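Local coordinates for protein glycoside hydrolase YxiA (Bacillus licheniformis, PDB 3LV4) that is a calcium-binding glycoside hydrolase of family 43 that probably cleaves arabinan, being similar to arabinan endo-1,5-alpha-L-arabinosidases, at residues 222-227 with 314-319; 275-280 with 286-291. All blocks are in the same frame, centred on the assembly; numbering follows the deposited sequence.

Interaction 1. Residues 222-227 with 314-319; sequences GLAADG and RGEEHE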
ATOM      1  N   GLY A 222     -12.172   4.795  -1.199  1.00  9.75           N
ATOM      2  CA  GLY A 222     -12.729   3.688  -1.964  1.00  8.76           C
ATOM      3  C   GLY A 222     -11.889   3.305  -3.172  1.00  8.82           C
ATOM      4  O   GLY A 222     -11.316   4.172  -3.852  1.00  9.22           O
ATOM      5  N   LEU A 223     -11.812   1.999  -3.445  1.00  8.49           N
ATOM      6  CA  LEU A 223     -10.966   1.497  -4.525  1.00  8.18           C
ATOM      7  C   LEU A 223     -11.389   1.930  -5.935  1.00  9.85           C
ATOM      8  O   LEU A 223     -10.541   2.028  -6.831  1.00 10.76           O
ATOM      9  CB  LEU A 223     -10.865  -0.029  -4.459  1.00  9.76           C
ATOM     10  CG  LEU A 223     -12.148  -0.804  -4.759  1.00 10.44           C
ATOM     11  CD1 LEU A 223     -12.271  -1.128  -6.255  1.00 12.19           C
ATOM     12  CD2 LEU A 223     -12.163  -2.076  -3.942  1.00 11.76           C
ATOM     13  N   ALA A 224     -12.683   2.160  -6.150  1.00 10.31           N
ATOM     14  CA  ALA A 224     -13.165   2.490  -7.500  1.00  9.23           C
ATOM     15  C   ALA A 224     -12.637   3.851  -7.956  1.00  9.36           C
ATOM     16  O   ALA A 224     -12.116   4.621  -7.149  1.00 10.46           O
ATOM     17  CB  ALA A 224     -14.691   2.463  -7.561  1.00 10.94           C
ATOM     18  N   ALA A 225     -12.777   4.152  -9.244  1.00  8.78           N
ATOM     19  CA  ALA A 225     -12.260   5.410  -9.771  1.00  8.26           C
ATOM     20  C   ALA A 225     -12.918   6.638  -9.148  1.00 10.63           C
ATOM     21  O   ALA A 225     -12.358   7.727  -9.211  1.00 12.29           O
ATOM     22  CB  ALA A 225     -12.387   5.457 -11.293  1.00 10.85           C
ATOM     23  N   ASP A 226     -14.098   6.465  -8.556  1.00 10.30           N
ATOM     24  CA  ASP A 226     -14.784   7.575  -7.895  1.00 11.34           C
ATOM     25  C   ASP A 226     -14.575   7.564  -6.381  1.00 12.37           C
ATOM     26  O   ASP A 226     -15.253   8.302  -5.654  1.00 13.31           O
ATOM     27  CB  ASP A 226     -16.287   7.555  -8.199  1.00 12.32           C
ATOM     28  CG  ASP A 226     -16.986   6.332  -7.634  1.00 14.64           C
ATOM     29  OD1 ASP A 226     -16.303   5.476  -7.033  1.00 14.22           O
ATOM     30  OD2 ASP A 226     -18.229   6.223  -7.797  1.00 17.10           O
ATOM     31  N   GLY A 227     -13.645   6.732  -5.908  1.00 11.41           N
ATOM     32  CA  GLY A 227     -13.498   6.493  -4.481  1.00 10.89           C
ATOM     33  C   GLY A 227     -12.420   7.289  -3.745  1.00 11.14           C
ATOM     34  O   GLY A 227     -12.395   7.313  -2.516  1.00 10.72           O
ATOM     35  N   ARG A 314      -9.642   5.718 -18.386  1.00 15.43           N
ATOM     36  CA  ARG A 314      -9.640   4.287 -18.709  1.00 13.27           C
ATOM     37  C   ARG A 314     -10.639   3.463 -17.886  1.00 14.32           C
ATOM     38  O   ARG A 314     -10.540   2.241 -17.814  1.00 14.81           O
ATOM     39  CB  ARG A 314      -8.220   3.711 -18.594  1.00 14.68           C
ATOM     40  CG  ARG A 314      -7.307   4.164 -19.731  1.00 16.45           C
ATOM     41  CD  ARG A 314      -5.875   3.648 -19.594  1.00 20.00           C
ATOM     42  NE  ARG A 314      -5.788   2.195 -19.449  1.00 23.32           N
ATOM     43  CZ  ARG A 314      -4.653   1.534 -19.227  1.00 25.59           C
ATOM     44  NH1 ARG A 314      -3.504   2.199 -19.120  1.00 26.80           N
ATOM     45  NH2 ARG A 314      -4.661   0.209 -19.110  1.00 23.67           N
ATOM     46  N   GLY A 315     -11.610   4.134 -17.277  1.00 14.85           N
ATOM     47  CA  GLY A 315     -12.637   3.448 -16.508  1.00 15.00           C
ATOM     48  C   GLY A 315     -12.084   2.687 -15.318  1.00 14.84           C
ATOM     49  O   GLY A 315     -11.327   3.240 -14.517  1.00 13.83           O
ATOM     50  N   GLU A 316     -12.457   1.417 -15.201  1.00 13.05           N
ATOM     51  CA  GLU A 316     -12.031   0.611 -14.061  1.00 13.60           C
ATOM     52  C   GLU A 316     -10.836  -0.286 -14.377  1.00 13.18           C
ATOM     53  O   GLU A 316     -10.474  -1.137 -13.568  1.00 13.15           O
ATOM     54  CB  GLU A 316     -13.197  -0.219 -13.511  1.00 17.88           C
ATOM     55  CG  GLU A 316     -14.234   0.601 -12.742  1.00 21.51           C
ATOM     56  CD  GLU A 316     -13.719   1.084 -11.395  1.00 24.47           C
ATOM     57  OE1 GLU A 316     -13.478   0.235 -10.508  1.00 30.23           O
ATOM     58  OE2 GLU A 316     -13.571   2.306 -11.209  1.00 20.12           O
ATOM     59  N   GLU A 317     -10.224  -0.098 -15.545  1.00 13.01           N
ATOM     60  CA  GLU A 317      -9.004  -0.844 -15.877  1.00 13.78           C
ATOM     61  C   GLU A 317      -7.913  -0.559 -14.852  1.00 11.81           C
ATOM     62  O   GLU A 317      -7.705   0.593 -14.455  1.00 12.50           O
ATOM     63  CB  GLU A 317      -8.486  -0.469 -17.267  1.00 14.91           C
ATOM     64  CG  GLU A 317      -9.416  -0.846 -18.405  1.00 20.57           C
ATOM     65  CD  GLU A 317      -8.927  -0.350 -19.757  1.00 26.73           C
ATOM     66  OE1 GLU A 317      -7.741   0.052 -19.871  1.00 24.76           O
ATOM     67  OE2 GLU A 317      -9.740  -0.361 -20.709  1.00 30.86           O
ATOM     68  N   HIS A 318      -7.205  -1.601 -14.429  1.00  9.96           N
ATOM     69  CA  HIS A 318      -6.124  -1.431 -13.468  1.00  7.28           C
ATOM     70  C   HIS A 318      -4.936  -2.318 -13.826  1.00  9.46           C
ATOM     71  O   HIS A 318      -5.089  -3.360 -14.483  1.00 10.44           O
ATOM     72  CB  HIS A 318      -6.613  -1.706 -12.043  1.00  8.50           C
ATOM     73  CG  HIS A 318      -7.165  -3.083 -11.851  1.00  9.90           C
ATOM     74  ND1 HIS A 318      -6.386  -4.146 -11.448  1.00 12.67           N
ATOM     75  CD2 HIS A 318      -8.417  -3.574 -12.023  1.00 11.20           C
ATOM     76  CE1 HIS A 318      -7.136  -5.234 -11.372  1.00 12.83           C
ATOM     77  NE2 HIS A 318      -8.371  -4.913 -11.718  1.00 12.08           N
ATOM     78  N   GLU A 319      -3.753  -1.880 -13.408  1.00  8.54           N
ATOM     79  CA  GLU A 319      -2.516  -2.627 -13.596  1.00  8.82           C
ATOM     80  C   GLU A 319      -1.654  -2.453 -12.354  1.00 10.58           C
ATOM     81  O   GLU A 319      -1.890  -1.556 -11.539  1.00 10.56           O
ATOM     82  CB  GLU A 319      -1.745  -2.111 -14.815  1.00  7.84           C
ATOM     83  CG  GLU A 319      -2.482  -2.277 -16.136  1.00 10.76           C
ATOM     84  CD  GLU A 319      -1.741  -1.647 -17.299  1.00 12.84           C
ATOM     85  OE1 GLU A 319      -0.678  -1.047 -17.078  1.00 12.37           O
ATOM     86  OE2 GLU A 319      -2.219  -1.748 -18.442  1.00 16.29           O
TER
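The carboxylate of E316 meets the backbone of A225 at its edge: OE2 offers the syn lone pair to the A225 N-H, 2.8 Å from N, in a fairly straight bond (162° at the hydrogen). A225 CB lies 3.4 Å from E316 OE2, while A224 CB packs against both oxygens, the nearer being OE2 at 3.8 Å. Within 314-319, the guanidinium of R314 has E317 OE1 and E319 OE2 at its edge and in its plane. NE and NH2 grip E317 OE1 together, with NE 2.9 Å from it, while NH2 also reaches E319 OE2. The R314-E317 bridge spans the two ends of the type II' turn 314-317. The H318 ring has E316 O at its edge and meets H14 edge-to-face. The E316 chain starts beside its own backbone N (chi1 -73°) and bends again at chi2, which folds the acid toward the tight turn 224-227. R310 NE forms a salt bridge with E316 OE1, so both carboxylate oxygens are engaged and the group is held against rotation. The contact lies at the surface and joins the loop between strands 213-220 and 230-236 to the one between strands 303-310 and 319-327.

Interaction 2. Residues 275-280 with 286-291; sequences MGNFSF and YVSPGH. With CA (calcium ion), chain C.
Backbone hydrogen bonds join F278 and Y286 as an antiparallel, hydrogen-bonded pair: F278 N lies 3.1 Å from Y286 O, and Y286 N returns a bond to F278 O. A CA-H...O contact from N277 to Y286 O extends this pairing. The polar side chain of N277 then takes over from the backbone, its OD1 accepting from S288 N at 2.7 Å with the donor well above the carbonyl plane. Its chi1 of -60° sets CG beside its own N and brings the amide to the bend at 287-288. Water 1 bridges M275 O and P289 O, and Y286 OH is hydrogen-bonded to H323 NE2. Among the aromatic contacts, the F278 ring turns its edge to the face of Y286, planes at 61° and centroids 5.1 Å apart. Selenomethionine M275 sets SE at the edge of the same tyrosine ring, a Met-aromatic contact, while its CG packs 3.9 Å from P289 CG. Beyond the corner, H291 NE2 binds a calcium ion at 2.6 Å, with five waters and one further ligand atom. Residues 286-291 thus begin the blade 285-335 and run to the central calcium, as in family 43 five-bladed beta-propellers; beside them, strand 272-280 also pairs with 371-378.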
HETATM    1  N   MSE A 275       0.228   9.617  -1.772  1.00  7.69           N
HETATM    2  CA  MSE A 275      -0.113   9.686  -3.194  1.00  7.72           C
HETATM    3  C   MSE A 275      -1.624   9.632  -3.391  1.00  9.33           C
HETATM    4  O   MSE A 275      -2.296   8.767  -2.818  1.00 10.83           O
HETATM    5  CB  MSE A 275       0.556   8.525  -3.942  1.00 10.29           C
HETATM    6  CG  MSE A 275       0.214   8.425  -5.422  1.00 10.72           C
HETATM    7 SE   MSE A 275       1.102   6.867  -6.272  1.00 21.34          SE
HETATM    8  CE  MSE A 275       0.821   5.537  -4.873  1.00 17.78           C
ATOM      9  N   GLY A 276      -2.150  10.568  -4.186  1.00  8.41           N
ATOM     10  CA  GLY A 276      -3.530  10.522  -4.644  1.00  8.27           C
ATOM     11  C   GLY A 276      -3.608  10.526  -6.167  1.00  7.39           C
ATOM     12  O   GLY A 276      -2.632  10.184  -6.841  1.00 11.38           O
ATOM     13  N   ASN A 277      -4.755  10.921  -6.712  1.00  8.03           N
ATOM     14  CA  ASN A 277      -4.960  10.956  -8.160  1.00  8.73           C
ATOM     15  C   ASN A 277      -4.210  12.141  -8.763  1.00  9.31           C
ATOM     16  O   ASN A 277      -4.269  13.250  -8.226  1.00 10.46           O
ATOM     17  CB  ASN A 277      -6.439  11.133  -8.499  1.00  9.44           C
ATOM     18  CG  ASN A 277      -7.332  10.025  -7.953  1.00  8.05           C
ATOM     19  OD1 ASN A 277      -6.868   9.055  -7.355  1.00  8.79           O
ATOM     20  ND2 ASN A 277      -8.637  10.176  -8.170  1.00  9.50           N
ATOM     21  N   PHE A 278      -3.525  11.930  -9.883  1.00  8.14           N
ATOM     22  CA  PHE A 278      -2.707  12.997 -10.450  1.00  8.76           C
ATOM     23  C   PHE A 278      -2.430  12.755 -11.921  1.00  8.59           C
ATOM     24  O   PHE A 278      -2.574  11.638 -12.420  1.00  8.68           O
ATOM     25  CB  PHE A 278      -1.360  13.061  -9.737  1.00  7.49           C
ATOM     26  CG  PHE A 278      -0.463  11.909 -10.071  1.00  8.76           C
ATOM     27  CD1 PHE A 278       0.402  11.984 -11.149  1.00  8.36           C
ATOM     28  CD2 PHE A 278      -0.511  10.731  -9.330  1.00  9.53           C
ATOM     29  CE1 PHE A 278       1.213  10.904 -11.479  1.00  8.57           C
ATOM     30  CE2 PHE A 278       0.308   9.651  -9.654  1.00  8.82           C
ATOM     31  CZ  PHE A 278       1.164   9.740 -10.728  1.00  9.94           C
ATOM     32  N   SER A 279      -1.996  13.807 -12.603  1.00  8.62           N
ATOM     33  CA  SER A 279      -1.558  13.694 -13.983  1.00  9.60           C
ATOM     34  C   SER A 279      -0.508  14.765 -14.242  1.00 10.54           C
ATOM     35  O   SER A 279      -0.778  15.959 -14.085  1.00 11.09           O
ATOM     36  CB  SER A 279      -2.738  13.851 -14.937  1.00 10.11           C
ATOM     37  OG  SER A 279      -2.325  13.618 -16.272  1.00 13.74           O
ATOM     38  N   PHE A 280       0.701  14.339 -14.589  1.00  9.01           N
ATOM     39  CA  PHE A 280       1.747  15.279 -14.970  1.00  8.06           C
ATOM     40  C   PHE A 280       1.474  15.768 -16.385  1.00 10.13           C
ATOM     41  O   PHE A 280       1.448  14.976 -17.331  1.00 10.81           O
ATOM     42  CB  PHE A 280       3.117  14.608 -14.944  1.00  8.89           C
ATOM     43  CG  PHE A 280       3.717  14.476 -13.567  1.00  8.64           C
ATOM     44  CD1 PHE A 280       4.192  15.596 -12.892  1.00  8.93           C
ATOM     45  CD2 PHE A 280       3.851  13.227 -12.966  1.00  8.95           C
ATOM     46  CE1 PHE A 280       4.765  15.482 -11.633  1.00 10.17           C
ATOM     47  CE2 PHE A 280       4.428  13.103 -11.696  1.00  9.83           C
ATOM     48  CZ  PHE A 280       4.891  14.239 -11.034  1.00 11.08           C
ATOM     49  N   TYR A 286      -2.456   8.623 -12.692  1.00  8.74           N
ATOM     50  CA  TYR A 286      -3.079   7.554 -11.899  1.00  7.47           C
ATOM     51  C   TYR A 286      -4.404   8.003 -11.283  1.00  8.48           C
ATOM     52  O   TYR A 286      -4.558   9.165 -10.891  1.00  9.38           O
ATOM     53  CB  TYR A 286      -2.186   7.105 -10.724  1.00  7.37           C
ATOM     54  CG  TYR A 286      -0.870   6.435 -11.065  1.00  7.44           C
ATOM     55  CD1 TYR A 286      -0.585   6.000 -12.355  1.00  7.64           C
ATOM     56  CD2 TYR A 286       0.088   6.237 -10.074  1.00  6.59           C
ATOM     57  CE1 TYR A 286       0.636   5.383 -12.644  1.00  7.34           C
ATOM     58  CE2 TYR A 286       1.296   5.626 -10.343  1.00  7.18           C
ATOM     59  CZ  TYR A 286       1.569   5.206 -11.628  1.00  8.91           C
ATOM     60  OH  TYR A 286       2.783   4.612 -11.881  1.00 10.05           O
ATOM     61  N   VAL A 287      -5.335   7.057 -11.172  1.00  7.93           N
ATOM     62  CA  VAL A 287      -6.603   7.254 -10.480  1.00  7.78           C
ATOM     63  C   VAL A 287      -6.749   6.138  -9.450  1.00  6.77           C
ATOM     64  O   VAL A 287      -6.540   4.965  -9.768  1.00  7.33           O
ATOM     65  CB  VAL A 287      -7.802   7.209 -11.472  1.00  7.33           C
ATOM     66  CG1 VAL A 287      -9.135   7.207 -10.728  1.00  9.14           C
ATOM     67  CG2 VAL A 287      -7.740   8.384 -12.429  1.00  8.47           C
ATOM     68  N   SER A 288      -7.097   6.506  -8.219  1.00  7.34           N
ATOM     69  CA  SER A 288      -7.192   5.550  -7.111  1.00  7.89           C
ATOM     70  C   SER A 288      -6.020   4.564  -6.992  1.00  7.62           C
ATOM     71  O   SER A 288      -6.229   3.357  -6.882  1.00  7.81           O
ATOM     72  CB  SER A 288      -8.520   4.789  -7.161  1.00  7.99           C
ATOM     73  OG  SER A 288      -9.610   5.654  -6.850  1.00  8.97           O
ATOM     74  N   PRO A 289      -4.778   5.073  -6.996  1.00  8.19           N
ATOM     75  CA  PRO A 289      -3.660   4.155  -6.742  1.00  8.98           C
ATOM     76  C   PRO A 289      -3.712   3.687  -5.283  1.00  8.49           C
ATOM     77  O   PRO A 289      -3.923   4.508  -4.390  1.00 10.57           O
ATOM     78  CB  PRO A 289      -2.428   5.034  -7.002  1.00  9.38           C
ATOM     79  CG  PRO A 289      -2.900   6.435  -6.698  1.00  9.38           C
ATOM     80  CD  PRO A 289      -4.331   6.469  -7.173  1.00 10.17           C
ATOM     81  N   GLY A 290      -3.546   2.393  -5.029  1.00  7.97           N
ATOM     82  CA  GLY A 290      -3.657   1.912  -3.665  1.00  5.94           C
ATOM     83  C   GLY A 290      -3.612   0.405  -3.484  1.00  8.66           C
ATOM     84  O   GLY A 290      -3.202  -0.346  -4.374  1.00 11.09           O
ATOM     85  N   HIS A 291      -4.083  -0.018  -2.316  1.00  6.96           N
ATOM     86  CA  HIS A 291      -3.854  -1.351  -1.781  1.00  6.85           C
ATOM     87  C   HIS A 291      -2.448  -1.855  -2.077  1.00  8.51           C
ATOM     88  O   HIS A 291      -2.244  -2.709  -2.935  1.00  8.63           O
ATOM     89  CB  HIS A 291      -4.885  -2.377  -2.249  1.00  6.66           C
ATOM     90  CG  HIS A 291      -4.950  -3.568  -1.344  1.00  7.35           C
ATOM     91  ND1 HIS A 291      -6.097  -3.935  -0.673  1.00  7.00           N
ATOM     92  CD2 HIS A 291      -3.985  -4.426  -0.937  1.00  8.11           C
ATOM     93  CE1 HIS A 291      -5.847  -4.988   0.082  1.00  8.70           C
ATOM     94  NE2 HIS A 291      -4.574  -5.308  -0.061  1.00  9.21           N
TER
HETATM   95 CA    CA C 501      -2.706  -6.667   1.119  1.00  9.26          CA
HETATM   96  O   HOH W   1      -2.043   6.202  -3.281  1.00 14.30           O
HETATM   97  O   HOH W   2     -10.468   8.176  -7.222  1.00  8.65           O
HETATM   98  O   HOH W   3      -3.447  -6.199   3.478  1.00  8.71           O
HETATM   99  O   HOH W   4      -4.177  -8.479   1.927  1.00  7.35           O
HETATM  100  O   HOH W   5      -1.857  -4.462   1.814  1.00  7.53           O
HETATM  101  O   HOH W   6      -0.932  -8.075   2.016  1.00  7.81           O
HETATM  102  O   HOH W   7      -0.941  -5.930  -0.457  1.00  7.26           O

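The centres of the two interactions lie 10 Å apart, on one side of the chain's centre. In sequence, both segments of interaction 2 fall between the two segments of interaction 1. They meet directly where S288 OG lies 2.7 Å from A224 O, a probable hydrogen bond, and where A225 O packs on V287 CG1. Strand 285-296, carrying 286-291, is the first strand of the sheet whose later loop supplies 314-319. Segment 222-227 links strands 213-220 and 230-236, and 275-280 lies on strand 272-280, which pairs with 230-236. Both contacts are thus consistent with neighbouring blades of the family 43 propeller meeting near the predicted proton donor E201, about 9 Å from the side chains of A224 and S288.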